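Local coordinates for ABC-type amino acid transport system, periplasmic component (Caldanaerobacter subterraneus subsp. tengcongensis MB4, PDB 4YMX), which binds arginine as the substrate-binding protein of an amino acid ABC transporter and probably hands it to the membrane-embedded transporter, at residues 43-48 and 83-88; 102-107 and 222-227; 147-152 and 187-192. One frame throughout, in Å; residues are numbered along the deposited sequence.

Interaction 1: residues 43-48 and 83-88. With ARG (arginine), chain C.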
# COMPACT_ATOMS: atom_id res chain seq x y z
N THR A 43 8.77 0.18 5.28
CA THR A 43 7.70 -0.22 4.39
C THR A 43 7.08 -1.53 4.86
O THR A 43 7.59 -2.16 5.79
CB THR A 43 8.15 -0.34 2.92
OG1 THR A 43 6.99 -0.42 2.09
CG2 THR A 43 9.03 -1.57 2.67
N SER A 44 5.96 -1.90 4.25
CA SER A 44 5.34 -3.20 4.49
C SER A 44 5.34 -3.91 3.14
O SER A 44 4.54 -3.59 2.27
CB SER A 44 3.92 -3.04 5.01
OG SER A 44 3.30 -4.30 5.24
N ALA A 45 6.27 -4.84 2.96
CA ALA A 45 6.52 -5.42 1.63
C ALA A 45 5.63 -6.64 1.33
O ALA A 45 6.11 -7.73 0.99
CB ALA A 45 8.01 -5.76 1.46
N ASP A 46 4.33 -6.39 1.43
CA ASP A 46 3.30 -7.36 1.15
C ASP A 46 2.34 -6.80 0.11
O ASP A 46 1.18 -7.20 0.03
CB ASP A 46 2.52 -7.64 2.44
CG ASP A 46 1.88 -6.37 3.04
OD1 ASP A 46 2.22 -5.24 2.62
OD2 ASP A 46 1.06 -6.52 3.95
N PHE A 47 2.83 -5.86 -0.69
CA PHE A 47 1.96 -4.96 -1.45
C PHE A 47 2.47 -4.77 -2.87
O PHE A 47 2.77 -3.64 -3.29
CB PHE A 47 1.93 -3.61 -0.71
CG PHE A 47 0.62 -2.85 -0.80
CD1 PHE A 47 0.59 -1.57 -1.34
CD2 PHE A 47 -0.56 -3.39 -0.32
CE1 PHE A 47 -0.60 -0.84 -1.39
CE2 PHE A 47 -1.74 -2.67 -0.36
CZ PHE A 47 -1.77 -1.40 -0.91
N PRO A 48 2.60 -5.87 -3.63
CA PRO A 48 3.03 -5.75 -5.03
C PRO A 48 1.98 -4.97 -5.83
O PRO A 48 0.79 -5.17 -5.59
CB PRO A 48 3.07 -7.21 -5.50
CG PRO A 48 2.07 -7.92 -4.61
CD PRO A 48 2.24 -7.27 -3.28
N ILE A 83 16.27 -0.42 4.04
CA ILE A 83 14.84 -0.67 4.14
C ILE A 83 14.55 -1.57 5.33
O ILE A 83 15.18 -2.63 5.49
CB ILE A 83 14.31 -1.36 2.87
CG1 ILE A 83 14.67 -0.55 1.62
CG2 ILE A 83 12.81 -1.55 2.95
CD1 ILE A 83 14.34 -1.26 0.34
N LYS A 84 13.60 -1.16 6.16
CA LYS A 84 13.07 -2.02 7.22
C LYS A 84 11.66 -2.47 6.85
O LYS A 84 10.76 -1.65 6.69
CB LYS A 84 13.03 -1.28 8.56
CG LYS A 84 14.40 -0.91 9.14
CD LYS A 84 14.23 -0.22 10.48
CE LYS A 84 15.56 0.12 11.13
NZ LYS A 84 15.38 0.82 12.44
N ASP A 85 11.48 -3.78 6.73
CA ASP A 85 10.16 -4.36 6.45
C ASP A 85 9.45 -4.64 7.77
O ASP A 85 10.02 -5.27 8.68
CB ASP A 85 10.33 -5.63 5.62
CG ASP A 85 9.02 -6.19 5.10
OD1 ASP A 85 9.04 -7.34 4.61
OD2 ASP A 85 7.98 -5.51 5.18
N MET A 86 8.24 -4.12 7.90
CA MET A 86 7.45 -4.31 9.11
C MET A 86 5.96 -4.31 8.77
O MET A 86 5.56 -3.90 7.67
CB MET A 86 7.76 -3.21 10.13
CG MET A 86 7.29 -1.83 9.69
SD MET A 86 7.84 -0.52 10.79
CE MET A 86 9.56 -0.43 10.36
N ASP A 87 5.14 -4.76 9.71
CA ASP A 87 3.69 -4.70 9.56
C ASP A 87 3.27 -3.27 9.27
O ASP A 87 3.79 -2.33 9.86
CB ASP A 87 3.00 -5.18 10.84
CG ASP A 87 3.23 -6.65 11.13
OD1 ASP A 87 3.52 -7.43 10.19
OD2 ASP A 87 3.12 -7.03 12.31
N PHE A 88 2.35 -3.10 8.32
CA PHE A 88 1.92 -1.75 7.92
C PHE A 88 1.51 -0.89 9.12
O PHE A 88 1.86 0.30 9.20
CB PHE A 88 0.77 -1.82 6.91
CG PHE A 88 0.30 -0.47 6.44
CD1 PHE A 88 0.91 0.17 5.37
CD2 PHE A 88 -0.75 0.18 7.08
CE1 PHE A 88 0.48 1.43 4.94
CE2 PHE A 88 -1.18 1.42 6.66
CZ PHE A 88 -0.58 2.04 5.58
N ARG C . -3.41 2.76 0.87
CA ARG C . -3.87 2.08 2.10
C ARG C . -3.55 2.91 3.33
O ARG C . -2.85 3.91 3.24
CB ARG C . -3.22 0.70 2.22
CG ARG C . -1.71 0.72 2.15
CD ARG C . -1.11 -0.62 2.55
NE ARG C . 0.29 -0.70 2.17
CZ ARG C . 1.07 -1.75 2.38
NH1 ARG C . 0.60 -2.84 2.98
NH2 ARG C . 2.33 -1.72 2.00
OXT ARG C . -3.98 2.58 4.44
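Ser-44 lays its CB against the edge of the Phe-88 ring, near the plane of that ring, with the two CB atoms 3.9 Å apart. Behind this pair, Thr-43 and Asp-85 pair as neighbours on parallel strands: Thr-43 N donates to Lys-84 O, and Met-86 N returns a bond to Thr-43 O. The side chains of Thr-43 and Ile-83 lie side by side, pointing the same way, and touch through their CG2 methyls, while Thr-43 OG1 turns away to Ile-104 O.

Where the strand pairing stops, a side chain takes over. With CG anti to the backbone N (chi1 -171°), Asp-85 carries OD2 to Ala-45 N, 2.9 Å away, which meets the carboxylate from above its plane. Arg-174 forms a salt bridge to OD2 and His-53 binds OD1, so both oxygens are held. Ala-45 is the centre of an inverse gamma turn, and the bend presents Ser-44 O and Asp-46 to the bound arginine. Ligand NH2 donates to Ser-44 O at 2.9 Å. Ligand NH1 donates to Asp-46 OD1, also at 2.9 Å. Ser-44 OG adds a weak bond to OD1, while Val-175 N holds OD2.

Phe-47 stacks on one face of the guanidinium, almost parallel to it, with ligand NE 3.4 Å above the plane over the ring centre. Phe-88, on the other side and more tilted, brings its CD1-CE1 rim to NE, CD1 at 3.4 Å, and its face to ligand CD.

An aromatic face on one side, with a carboxylate and a carbonyl oxygen at the nitrogens, suits a flat cation. The negative charge of Asp-46 and the pi face of Phe-47 should both stabilise it, consistent with a site that selects a positively charged amino acid side chain.

Interaction 2: residues 102-107 and 222-227. With ARG (arginine), chain C.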
# COMPACT_ATOMS: atom_id res chain seq x y z
N MET A 102 11.70 7.84 6.71
CA MET A 102 10.57 8.04 5.83
C MET A 102 9.85 6.72 5.65
O MET A 102 10.42 5.65 5.87
CB MET A 102 11.00 8.61 4.47
CG MET A 102 11.85 7.66 3.63
SD MET A 102 12.30 8.42 2.06
CE MET A 102 13.41 7.19 1.39
N VAL A 103 8.58 6.82 5.27
CA VAL A 103 7.79 5.65 4.95
C VAL A 103 7.27 5.78 3.53
O VAL A 103 6.70 6.81 3.15
CB VAL A 103 6.60 5.49 5.92
CG1 VAL A 103 5.59 4.48 5.38
CG2 VAL A 103 7.08 5.09 7.31
N ILE A 104 7.51 4.75 2.72
CA ILE A 104 6.90 4.66 1.41
C ILE A 104 6.26 3.28 1.36
O ILE A 104 6.96 2.27 1.40
CB ILE A 104 7.91 4.83 0.27
CG1 ILE A 104 8.91 5.96 0.59
CG2 ILE A 104 7.17 5.15 -1.02
CD1 ILE A 104 9.80 6.35 -0.59
N ALA A 105 4.93 3.24 1.33
CA ALA A 105 4.21 1.97 1.45
C ALA A 105 2.80 2.06 0.88
O ALA A 105 1.83 1.61 1.51
CB ALA A 105 4.16 1.54 2.93
N GLY A 106 2.68 2.66 -0.30
CA GLY A 106 1.38 2.90 -0.89
C GLY A 106 0.44 3.58 0.10
O GLY A 106 -0.75 3.26 0.19
N MET A 107 1.00 4.52 0.86
CA MET A 107 0.31 5.06 2.02
C MET A 107 -0.48 6.32 1.70
O MET A 107 0.04 7.29 1.15
CB MET A 107 1.31 5.35 3.14
CG MET A 107 0.63 5.95 4.37
SD MET A 107 1.73 6.24 5.77
CE MET A 107 1.96 4.55 6.35
N SER A 222 -1.44 7.71 -2.96
CA SER A 222 -0.28 7.37 -2.15
C SER A 222 0.73 8.52 -2.10
O SER A 222 0.92 9.23 -3.08
CB SER A 222 0.40 6.12 -2.69
OG SER A 222 -0.52 5.04 -2.68
N ALA A 223 1.35 8.69 -0.94
CA ALA A 223 2.34 9.75 -0.73
C ALA A 223 3.42 9.25 0.21
O ALA A 223 3.22 8.25 0.91
CB ALA A 223 1.68 11.00 -0.16
N VAL A 224 4.56 9.93 0.23
CA VAL A 224 5.65 9.59 1.14
C VAL A 224 5.40 10.27 2.48
O VAL A 224 5.01 11.44 2.53
CB VAL A 224 7.01 10.05 0.58
CG1 VAL A 224 8.12 9.79 1.59
CG2 VAL A 224 7.31 9.34 -0.72
N ALA A 225 5.60 9.53 3.57
CA ALA A 225 5.49 10.11 4.91
C ALA A 225 6.85 10.34 5.55
O ALA A 225 7.78 9.53 5.41
CB ALA A 225 4.64 9.25 5.82
N VAL A 226 6.99 11.50 6.20
CA VAL A 226 8.16 11.80 7.02
C VAL A 226 7.68 12.25 8.39
O VAL A 226 6.50 12.57 8.58
CB VAL A 226 9.10 12.88 6.41
CG1 VAL A 226 9.62 12.44 5.04
CG2 VAL A 226 8.40 14.24 6.32
N ALA A 227 8.60 12.29 9.35
CA ALA A 227 8.24 12.72 10.70
C ALA A 227 7.73 14.16 10.70
O ALA A 227 8.16 14.99 9.88
CB ALA A 227 9.42 12.59 11.63
N ARG C . -3.41 2.76 0.87
CA ARG C . -3.87 2.08 2.10
C ARG C . -3.55 2.91 3.33
O ARG C . -2.85 3.91 3.24
CB ARG C . -3.22 0.70 2.22
CG ARG C . -1.71 0.72 2.15
CD ARG C . -1.11 -0.62 2.55
NE ARG C . 0.29 -0.70 2.17
CZ ARG C . 1.07 -1.75 2.38
NH1 ARG C . 0.60 -2.84 2.98
NH2 ARG C . 2.33 -1.72 2.00
OXT ARG C . -3.98 2.58 4.44
O HOH W 1 3.64 5.66 0.38
O HOH W 2 -3.17 4.31 -1.73
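Ser-222 sets its hydroxyl over the Gly-106 backbone, OG 3.3 Å from Gly-106 C, with OG anti to the carbonyl carbon (chi1 -59°). Water 2 is hydrogen-bonded to OG. The next residue, Ala-223, gives its N to Met-107 O at 2.8 Å, and its own O accepts a hydrogen bond from water 1. That water in turn accepts from Ala-105 N and Met-107 N, filling in where the 102-107 segment curves away from direct strand pairing.

At Val-224 the contact becomes apolar: its CG2 meets Ile-104 CD1 at 3.9 Å, the two side chains crossing obliquely. Ala-225 then makes the regular antiparallel hydrogen-bonded pair with Val-103, Val-103 N to Ala-225 O at 2.8 Å and Ala-225 N to Val-103 O at 3.0 Å. Its methyl packs on Val-103 CB and on Met-107 SD. Helix 65-77 packs on Ile-104, and helix 91-96 on Val-103 and Ala-225.

The curved end of 102-107 points its carbonyls at the ligand: Ala-105 O accepts from arginine NE at 2.9 Å, and Gly-106 O from the arginine α-amino N at 2.8 Å. With strand 222-227 running against its neighbours in a sheet of order 2-1-3-5-4, this is the lobe architecture of type II periplasmic binding proteins, whose strand ends form the ligand site.

Interaction 3: residues 147-152 and 187-192. With ARG (arginine), chain C.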
# COMPACT_ATOMS: atom_id res chain seq x y z
N LYS A 147 -21.21 -10.01 6.43
CA LYS A 147 -20.16 -10.89 5.94
C LYS A 147 -18.85 -10.73 6.71
O LYS A 147 -18.61 -9.71 7.37
CB LYS A 147 -19.91 -10.65 4.45
CG LYS A 147 -21.12 -10.94 3.56
CD LYS A 147 -21.34 -12.44 3.41
CE LYS A 147 -22.49 -12.72 2.44
NZ LYS A 147 -22.62 -14.19 2.15
N THR A 148 -17.99 -11.74 6.61
CA THR A 148 -16.66 -11.70 7.20
C THR A 148 -15.71 -11.13 6.16
O THR A 148 -15.54 -11.71 5.08
CB THR A 148 -16.21 -13.10 7.66
OG1 THR A 148 -17.14 -13.57 8.66
CG2 THR A 148 -14.80 -13.06 8.27
N ILE A 149 -15.13 -9.98 6.47
CA ILE A 149 -14.32 -9.24 5.51
C ILE A 149 -12.90 -9.10 6.03
O ILE A 149 -12.68 -8.53 7.10
CB ILE A 149 -14.92 -7.85 5.26
CG1 ILE A 149 -16.40 -7.97 4.89
CG2 ILE A 149 -14.11 -7.11 4.18
CD1 ILE A 149 -16.66 -8.70 3.60
N ALA A 150 -11.93 -9.62 5.27
CA ALA A 150 -10.52 -9.52 5.66
C ALA A 150 -9.96 -8.17 5.23
O ALA A 150 -10.17 -7.73 4.09
CB ALA A 150 -9.70 -10.65 5.08
N VAL A 151 -9.26 -7.51 6.16
CA VAL A 151 -8.64 -6.21 5.91
C VAL A 151 -7.32 -6.10 6.65
O VAL A 151 -7.09 -6.80 7.65
CB VAL A 151 -9.53 -5.03 6.37
CG1 VAL A 151 -10.80 -4.96 5.53
CG2 VAL A 151 -9.86 -5.15 7.85
N GLN A 152 -6.47 -5.20 6.18
CA GLN A 152 -5.19 -4.95 6.82
C GLN A 152 -5.34 -3.92 7.93
O GLN A 152 -5.91 -2.84 7.73
CB GLN A 152 -4.14 -4.50 5.79
CG GLN A 152 -2.78 -4.21 6.40
CD GLN A 152 -1.70 -4.11 5.35
OE1 GLN A 152 -1.87 -3.45 4.31
NE2 GLN A 152 -0.60 -4.80 5.58
N CYS A 187 -12.75 -16.11 5.16
CA CYS A 187 -13.50 -14.87 5.04
C CYS A 187 -14.32 -14.95 3.76
O CYS A 187 -14.11 -15.85 2.93
CB CYS A 187 -12.58 -13.65 5.02
SG CYS A 187 -11.42 -13.59 3.63
N ASP A 188 -15.23 -13.99 3.60
CA ASP A 188 -16.12 -13.96 2.45
C ASP A 188 -15.58 -13.02 1.39
O ASP A 188 -15.90 -13.16 0.20
CB ASP A 188 -17.51 -13.49 2.87
CG ASP A 188 -18.16 -14.42 3.87
OD1 ASP A 188 -18.33 -15.61 3.55
OD2 ASP A 188 -18.50 -13.96 4.98
N ALA A 189 -14.76 -12.06 1.80
CA ALA A 189 -14.24 -11.07 0.87
C ALA A 189 -13.04 -10.38 1.47
O ALA A 189 -12.82 -10.44 2.69
CB ALA A 189 -15.32 -10.04 0.54
N ILE A 190 -12.25 -9.74 0.62
CA ILE A 190 -11.14 -8.89 1.03
C ILE A 190 -11.40 -7.48 0.52
O ILE A 190 -11.91 -7.31 -0.58
CB ILE A 190 -9.82 -9.36 0.40
CG1 ILE A 190 -9.52 -10.82 0.75
CG2 ILE A 190 -8.66 -8.46 0.80
CD1 ILE A 190 -8.38 -11.40 -0.09
N VAL A 191 -11.04 -6.46 1.29
CA VAL A 191 -10.99 -5.10 0.75
C VAL A 191 -9.54 -4.67 0.65
O VAL A 191 -8.80 -4.73 1.64
CB VAL A 191 -11.77 -4.09 1.63
CG1 VAL A 191 -11.62 -2.67 1.07
CG2 VAL A 191 -13.25 -4.47 1.69
N VAL A 192 -9.13 -4.25 -0.54
CA VAL A 192 -7.72 -3.96 -0.81
C VAL A 192 -7.65 -3.13 -2.08
O VAL A 192 -8.62 -3.08 -2.83
CB VAL A 192 -6.90 -5.28 -0.93
CG1 VAL A 192 -7.25 -6.03 -2.22
CG2 VAL A 192 -5.39 -5.03 -0.84
N ARG C . -3.41 2.76 0.87
CA ARG C . -3.87 2.08 2.10
C ARG C . -3.55 2.91 3.33
O ARG C . -2.85 3.91 3.24
CB ARG C . -3.22 0.70 2.22
CG ARG C . -1.71 0.72 2.15
CD ARG C . -1.11 -0.62 2.55
NE ARG C . 0.29 -0.70 2.17
CZ ARG C . 1.07 -1.75 2.38
NH1 ARG C . 0.60 -2.84 2.98
NH2 ARG C . 2.33 -1.72 2.00
OXT ARG C . -3.98 2.58 4.44
O HOH W 3 -19.92 -15.34 0.94
O HOH W 4 -19.18 -15.09 7.25
O HOH W 5 -6.51 -4.95 3.15
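Asp-188 crosses Thr-148 at about a right angle and takes the Thr-148 backbone N on OD2, 2.8 Å away and nearly straight at 168°, through the anti lone pair. The backbone answers, Asp-188 N donating to Thr-148 O at 2.7 Å. Asp-188 CG stands beside its own backbone N (chi1 -62°), which lets one residue grip both the N and the O of Thr-148. Water 4 donates to OD2 as well and is hydrogen-bonded to Thr-148 OG1.

Further along, the strands pair in parallel: Ala-150 N reaches Ala-189 O at 2.8 Å, and Val-191 N reaches Ala-150 O. Ile-149 places CD1 on Ala-189 CB, 3.6 Å away, and meets Val-191 CG2 with its own CG2. Ala-150 CB instead meets Cys-187 SG at 3.7 Å. Water 5 carries the pairing on, accepting from Gln-152 N and donating to Val-191 O.

Around this core, helix 156-161 packs on Ile-149, Val-151 and Val-191, helix 175-183 on Ile-190, and strand 168-172 bonds to the other edge of 148-152. At the strand end Gln-152 extends, OE1 accepting from arginine NH1 at 2.9 Å.

Gln-152 NE2 donates to Asn-173 O and, weakly, to Asp-46 OD2. These bonds tell the amide's two ends apart and leave the oxygen facing the ligand's cationic group, whose positive charge its partial negative charge should help to solvate.

Interactions 1 and 2, with centres 11 Å apart, belong to one mixed sheet, in which strand 38-43 lies between 80-85 and 102-103. They touch directly where Phe-88 CZ packs on Met-107 CE. Interaction 3 lies in the second mixed sheet, its centre 20 Å from interaction 1 and 24 Å from interaction 2. In sequence, 43-48, 83-88 and 102-107 come first, both segments of interaction 3 follow, and 222-227 returns to the first sheet, so the chain crosses to the second lobe and back. Arginine touches all three contacts, and Gln-152 also meets Asp-46 and Phe-88; the bound ligand thus joins both lobes, as in a closed binding protein.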